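Local coordinates for protein purine nucleoside phosphorylase YlmD (Geobacillus stearothermophilus, PDB 6T1B) that cleaves adenosine, inosine and S-methyl-5'-thioadenosine with phosphate to release the free purine base, deaminates adenosine, and binds two zinc ions, at residues 144-158 with 219-232. Sequence-based numbering, arbitrary orientation.
Sequences AGWRGTAGGIAGHMV and LKEANRLQLLAAGV
Two side-chain amides of helix 219-229 grip Thr149. Gln226, extended beyond CG, sends NE2 to Thr149 O (2.9 Å), an almost straight bond in its own amide plane but above that of the carbonyl; Gly152 N, in a Schellman motif, takes the same oxygen from the opposite face. Asn223 ND2 meets Thr149 OG1 at 3.0 Å, and its other N-H returns to Leu219 O. OG1 donates in turn to Gly145 O (2.8 Å), on the N-cap residue close to the catalytic zinc. Thr149 is a knob among Leu219, Ala222, Asn223 and Gln226: CG2, anti to the backbone N, enters between Ala222 and Gln226, leaving OG1 for its two bonds. One water accepts from Ala154 N and donates to both Asn223 OD1 and Gln226 OE1, each at 2.7 Å. Strand 138-144 leads through Gly145 into helix 146-150 and, past the Gly152 turn, into helix 153-163; both pack beside helix 219-229 over one mixed sheet. A leucine in place of Asn223 would probably leave this water short of an acceptor and Thr149 OG1 without its donor. Farther along, Val158 divides its methyls in apolar packing: CG1 against Ala230, CG2 against Leu227 and Val232 CG2 (3.7 Å).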
loop_
_atom_site.group_PDB
_atom_site.type_symbol
_atom_site.label_atom_id
_atom_site.label_comp_id
_atom_site.label_asym_id
_atom_site.label_seq_id
_atom_site.Cartn_x
_atom_site.Cartn_y
_atom_site.Cartn_z
ATOM N N ALA A 144 -2.690 3.028 -4.074
ATOM C CA ALA A 144 -2.941 3.387 -5.461
ATOM C C ALA A 144 -3.831 2.366 -6.150
ATOM O O ALA A 144 -3.355 1.347 -6.651
ATOM C CB ALA A 144 -1.625 3.528 -6.231
ATOM N N GLY A 145 -5.125 2.652 -6.219
ATOM C CA GLY A 145 -5.993 2.024 -7.184
ATOM C C GLY A 145 -5.921 2.785 -8.484
ATOM O O GLY A 145 -5.051 3.633 -8.695
ATOM N N TRP A 146 -6.857 2.491 -9.390
ATOM C CA TRP A 146 -6.765 3.161 -10.684
ATOM C C TRP A 146 -6.897 4.677 -10.538
ATOM O O TRP A 146 -6.233 5.436 -11.260
ATOM C CB TRP A 146 -7.749 2.569 -11.709
ATOM C CG TRP A 146 -9.195 2.995 -11.605
ATOM C CD1 TRP A 146 -10.202 2.321 -11.001
ATOM C CD2 TRP A 146 -9.781 4.173 -12.162
ATOM N NE1 TRP A 146 -11.379 3.010 -11.121
ATOM C CE2 TRP A 146 -11.149 4.148 -11.846
ATOM C CE3 TRP A 146 -9.279 5.245 -12.902
ATOM C CZ2 TRP A 146 -12.020 5.150 -12.236
ATOM C CZ3 TRP A 146 -10.154 6.246 -13.292
ATOM C CH2 TRP A 146 -11.508 6.187 -12.957
ATOM N N ARG A 147 -7.749 5.142 -9.623
ATOM C CA ARG A 147 -7.982 6.579 -9.512
ATOM C C ARG A 147 -6.748 7.290 -8.963
ATOM O O ARG A 147 -6.329 8.337 -9.492
ATOM C CB ARG A 147 -9.184 6.853 -8.619
ATOM C CG ARG A 147 -10.477 6.430 -9.220
ATOM C CD ARG A 147 -11.611 7.022 -8.428
ATOM N NE ARG A 147 -12.868 6.410 -8.817
ATOM C CZ ARG A 147 -13.695 6.898 -9.729
ATOM N NH1 ARG A 147 -14.805 6.236 -9.999
ATOM N NH2 ARG A 147 -13.417 8.034 -10.362
ATOM N N GLY A 148 -6.152 6.734 -7.913
ATOM C CA GLY A 148 -4.955 7.334 -7.345
ATOM C C GLY A 148 -3.786 7.280 -8.308
ATOM O O GLY A 148 -2.968 8.202 -8.363
ATOM N N THR A 149 -3.697 6.202 -9.088
ATOM C CA THR A 149 -2.671 6.108 -10.124
ATOM C C THR A 149 -2.904 7.155 -11.204
ATOM O O THR A 149 -1.964 7.826 -11.645
ATOM C CB THR A 149 -2.662 4.697 -10.713
ATOM O OG1 THR A 149 -2.438 3.734 -9.668
ATOM C CG2 THR A 149 -1.555 4.524 -11.725
ATOM N N ALA A 150 -4.157 7.339 -11.616
ATOM C CA ALA A 150 -4.477 8.373 -12.604
ATOM C C ALA A 150 -4.150 9.759 -12.054
ATOM O O ALA A 150 -3.815 10.673 -12.822
ATOM C CB ALA A 150 -5.956 8.285 -12.992
ATOM N N GLY A 151 -4.241 9.931 -10.735
ATOM C CA GLY A 151 -3.889 11.151 -10.045
ATOM C C GLY A 151 -2.421 11.334 -9.782
ATOM O O GLY A 151 -2.014 12.394 -9.291
ATOM N N GLY A 152 -1.611 10.330 -10.107
ATOM C CA GLY A 152 -0.177 10.447 -9.941
ATOM C C GLY A 152 0.319 10.345 -8.516
ATOM O O GLY A 152 1.324 10.976 -8.167
ATOM N N ILE A 153 -0.321 9.538 -7.672
ATOM C CA ILE A 153 0.074 9.513 -6.265
ATOM C C ILE A 153 1.524 9.071 -6.095
ATOM O O ILE A 153 2.243 9.580 -5.228
ATOM C CB ILE A 153 -0.913 8.673 -5.431
ATOM C CG1 ILE A 153 -0.683 8.959 -3.960
ATOM C CG2 ILE A 153 -0.824 7.196 -5.749
ATOM C CD1 ILE A 153 -1.677 8.325 -3.014
ATOM N N ALA A 154 1.973 8.104 -6.896
ATOM C CA ALA A 154 3.331 7.598 -6.728
ATOM C C ALA A 154 4.356 8.699 -6.976
ATOM O O ALA A 154 5.293 8.889 -6.192
ATOM C CB ALA A 154 3.566 6.430 -7.680
ATOM N N GLY A 155 4.212 9.428 -8.081
ATOM C CA GLY A 155 5.129 10.516 -8.357
ATOM C C GLY A 155 4.968 11.683 -7.403
ATOM O O GLY A 155 5.918 12.442 -7.176
ATOM N N HIS A 156 3.765 11.869 -6.858
ATOM C CA HIS A 156 3.542 12.927 -5.876
ATOM C C HIS A 156 4.375 12.683 -4.622
ATOM O O HIS A 156 4.953 13.626 -4.071
ATOM C CB HIS A 156 2.045 13.003 -5.560
ATOM C CG HIS A 156 1.641 14.171 -4.713
ATOM N ND1 HIS A 156 2.164 15.436 -4.868
ATOM C CD2 HIS A 156 0.716 14.270 -3.730
ATOM C CE1 HIS A 156 1.603 16.254 -3.992
ATOM N NE2 HIS A 156 0.726 15.569 -3.284
ATOM N N MET A 157 4.493 11.425 -4.185
ATOM C CA MET A 157 5.344 11.143 -3.027
ATOM C C MET A 157 6.780 11.567 -3.327
ATOM O O MET A 157 7.441 12.244 -2.519
ATOM C CB MET A 157 5.315 9.646 -2.709
ATOM C CG MET A 157 6.065 9.274 -1.434
ATOM S SD MET A 157 5.235 9.712 0.107
ATOM C CE MET A 157 3.913 8.475 0.142
ATOM N N VAL A 158 7.278 11.187 -4.503
ATOM C CA VAL A 158 8.643 11.526 -4.892
ATOM C C VAL A 158 8.816 13.036 -4.924
ATOM O O VAL A 158 9.804 13.581 -4.409
ATOM C CB VAL A 158 8.982 10.887 -6.249
ATOM C CG1 VAL A 158 10.372 11.308 -6.696
ATOM C CG2 VAL A 158 8.906 9.402 -6.146
ATOM N N LEU A 219 -1.672 -2.469 -12.735
ATOM C CA LEU A 219 -1.452 -1.260 -11.949
ATOM C C LEU A 219 -0.068 -1.242 -11.313
ATOM O O LEU A 219 0.471 -0.165 -11.053
ATOM C CB LEU A 219 -2.518 -1.095 -10.869
ATOM C CG LEU A 219 -3.864 -0.538 -11.308
ATOM C CD1 LEU A 219 -4.784 -0.504 -10.096
ATOM C CD2 LEU A 219 -3.746 0.827 -11.947
ATOM N N LYS A 220 0.511 -2.405 -11.024
ATOM C CA LYS A 220 1.859 -2.411 -10.470
ATOM C C LYS A 220 2.812 -1.773 -11.471
ATOM O O LYS A 220 3.603 -0.889 -11.123
ATOM C CB LYS A 220 2.316 -3.835 -10.168
ATOM C CG LYS A 220 1.589 -4.533 -9.046
ATOM C CD LYS A 220 2.174 -5.928 -8.878
ATOM C CE LYS A 220 1.364 -6.738 -7.918
ATOM N NZ LYS A 220 1.725 -8.161 -8.107
ATOM N N GLU A 221 2.736 -2.192 -12.734
ATOM C CA GLU A 221 3.627 -1.654 -13.752
ATOM C C GLU A 221 3.309 -0.197 -14.043
ATOM O O GLU A 221 4.214 0.591 -14.318
ATOM C CB GLU A 221 3.550 -2.510 -15.021
ATOM C CG GLU A 221 4.358 -1.978 -16.191
ATOM C CD GLU A 221 5.877 -2.130 -16.043
ATOM O OE1 GLU A 221 6.371 -2.506 -14.957
ATOM O OE2 GLU A 221 6.566 -1.878 -17.047
ATOM N N ALA A 222 2.037 0.184 -14.016
ATOM C CA ALA A 222 1.703 1.588 -14.219
ATOM C C ALA A 222 2.404 2.458 -13.177
ATOM O O ALA A 222 2.954 3.518 -13.504
ATOM C CB ALA A 222 0.195 1.790 -14.148
ATOM N N ASN A 223 2.393 2.018 -11.930
ATOM C CA ASN A 223 3.038 2.783 -10.867
ATOM C C ASN A 223 4.553 2.735 -10.996
ATOM O O ASN A 223 5.221 3.754 -10.810
ATOM C CB ASN A 223 2.538 2.289 -9.523
ATOM C CG ASN A 223 1.227 2.918 -9.174
ATOM O OD1 ASN A 223 1.189 4.084 -8.792
ATOM N ND2 ASN A 223 0.133 2.200 -9.402
ATOM N N ARG A 224 5.110 1.589 -11.406
ATOM C CA ARG A 224 6.543 1.525 -11.651
ATOM C C ARG A 224 6.950 2.532 -12.716
ATOM O O ARG A 224 7.948 3.249 -12.564
ATOM C CB ARG A 224 6.946 0.111 -12.069
ATOM C CG ARG A 224 8.410 -0.036 -12.426
ATOM C CD ARG A 224 8.779 -1.484 -12.739
ATOM N NE ARG A 224 10.085 -1.517 -13.366
ATOM C CZ ARG A 224 10.286 -1.387 -14.670
ATOM N NH1 ARG A 224 9.267 -1.233 -15.506
ATOM N NH2 ARG A 224 11.522 -1.396 -15.151
ATOM N N LEU A 225 6.210 2.585 -13.829
ATOM C CA LEU A 225 6.562 3.499 -14.911
ATOM C C LEU A 225 6.496 4.945 -14.444
ATOM O O LEU A 225 7.344 5.767 -14.809
ATOM C CB LEU A 225 5.636 3.263 -16.106
ATOM C CG LEU A 225 5.806 1.920 -16.817
ATOM C CD1 LEU A 225 4.644 1.693 -17.783
ATOM C CD2 LEU A 225 7.107 1.855 -17.555
ATOM N N GLN A 226 5.502 5.271 -13.612
ATOM C CA GLN A 226 5.421 6.622 -13.068
ATOM C C GLN A 226 6.622 6.928 -12.181
ATOM O O GLN A 226 7.167 8.030 -12.234
ATOM C CB GLN A 226 4.134 6.824 -12.278
ATOM C CG GLN A 226 2.906 6.995 -13.158
ATOM C CD GLN A 226 1.649 7.274 -12.346
ATOM O OE1 GLN A 226 1.717 7.564 -11.160
ATOM N NE2 GLN A 226 0.498 7.217 -13.004
ATOM N N LEU A 227 7.012 5.972 -11.325
ATOM C CA LEU A 227 8.147 6.199 -10.435
ATOM C C LEU A 227 9.426 6.408 -11.220
ATOM O O LEU A 227 10.241 7.269 -10.870
ATOM C CB LEU A 227 8.317 5.026 -9.479
ATOM C CG LEU A 227 7.210 4.934 -8.443
ATOM C CD1 LEU A 227 7.161 3.539 -7.840
ATOM C CD2 LEU A 227 7.384 5.949 -7.330
ATOM N N LEU A 228 9.630 5.607 -12.266
ATOM C CA LEU A 228 10.784 5.798 -13.133
ATOM C C LEU A 228 10.776 7.197 -13.722
ATOM O O LEU A 228 11.795 7.889 -13.723
ATOM C CB LEU A 228 10.769 4.746 -14.240
ATOM C CG LEU A 228 11.073 3.328 -13.787
ATOM C CD1 LEU A 228 10.619 2.303 -14.830
ATOM C CD2 LEU A 228 12.562 3.187 -13.490
ATOM N N ALA A 229 9.614 7.642 -14.204
ATOM C CA ALA A 229 9.524 8.974 -14.801
ATOM C C ALA A 229 9.792 10.071 -13.782
ATOM O O ALA A 229 10.307 11.138 -14.141
ATOM C CB ALA A 229 8.137 9.170 -15.420
ATOM N N ALA A 230 9.466 9.832 -12.509
ATOM C CA ALA A 230 9.736 10.803 -11.453
ATOM C C ALA A 230 11.186 10.792 -10.982
ATOM O O ALA A 230 11.562 11.628 -10.155
ATOM C CB ALA A 230 8.807 10.546 -10.261
ATOM N N GLY A 231 12.013 9.878 -11.486
ATOM C CA GLY A 231 13.423 9.858 -11.176
ATOM C C GLY A 231 13.895 8.733 -10.285
ATOM O O GLY A 231 15.093 8.636 -10.013
ATOM N N VAL A 232 13.019 7.874 -9.817
ATOM C CA VAL A 232 13.485 6.769 -8.968
ATOM C C VAL A 232 14.213 5.757 -9.845
ATOM O O VAL A 232 13.639 5.291 -10.844
ATOM C CB VAL A 232 12.318 6.104 -8.251
ATOM C CG1 VAL A 232 12.834 4.978 -7.380
ATOM C CG2 VAL A 232 11.542 7.133 -7.413
HETATM O O HOH W 1 0.434 6.687 -8.913
HETATM O O HOH W 2 3.068 10.125 -10.908
#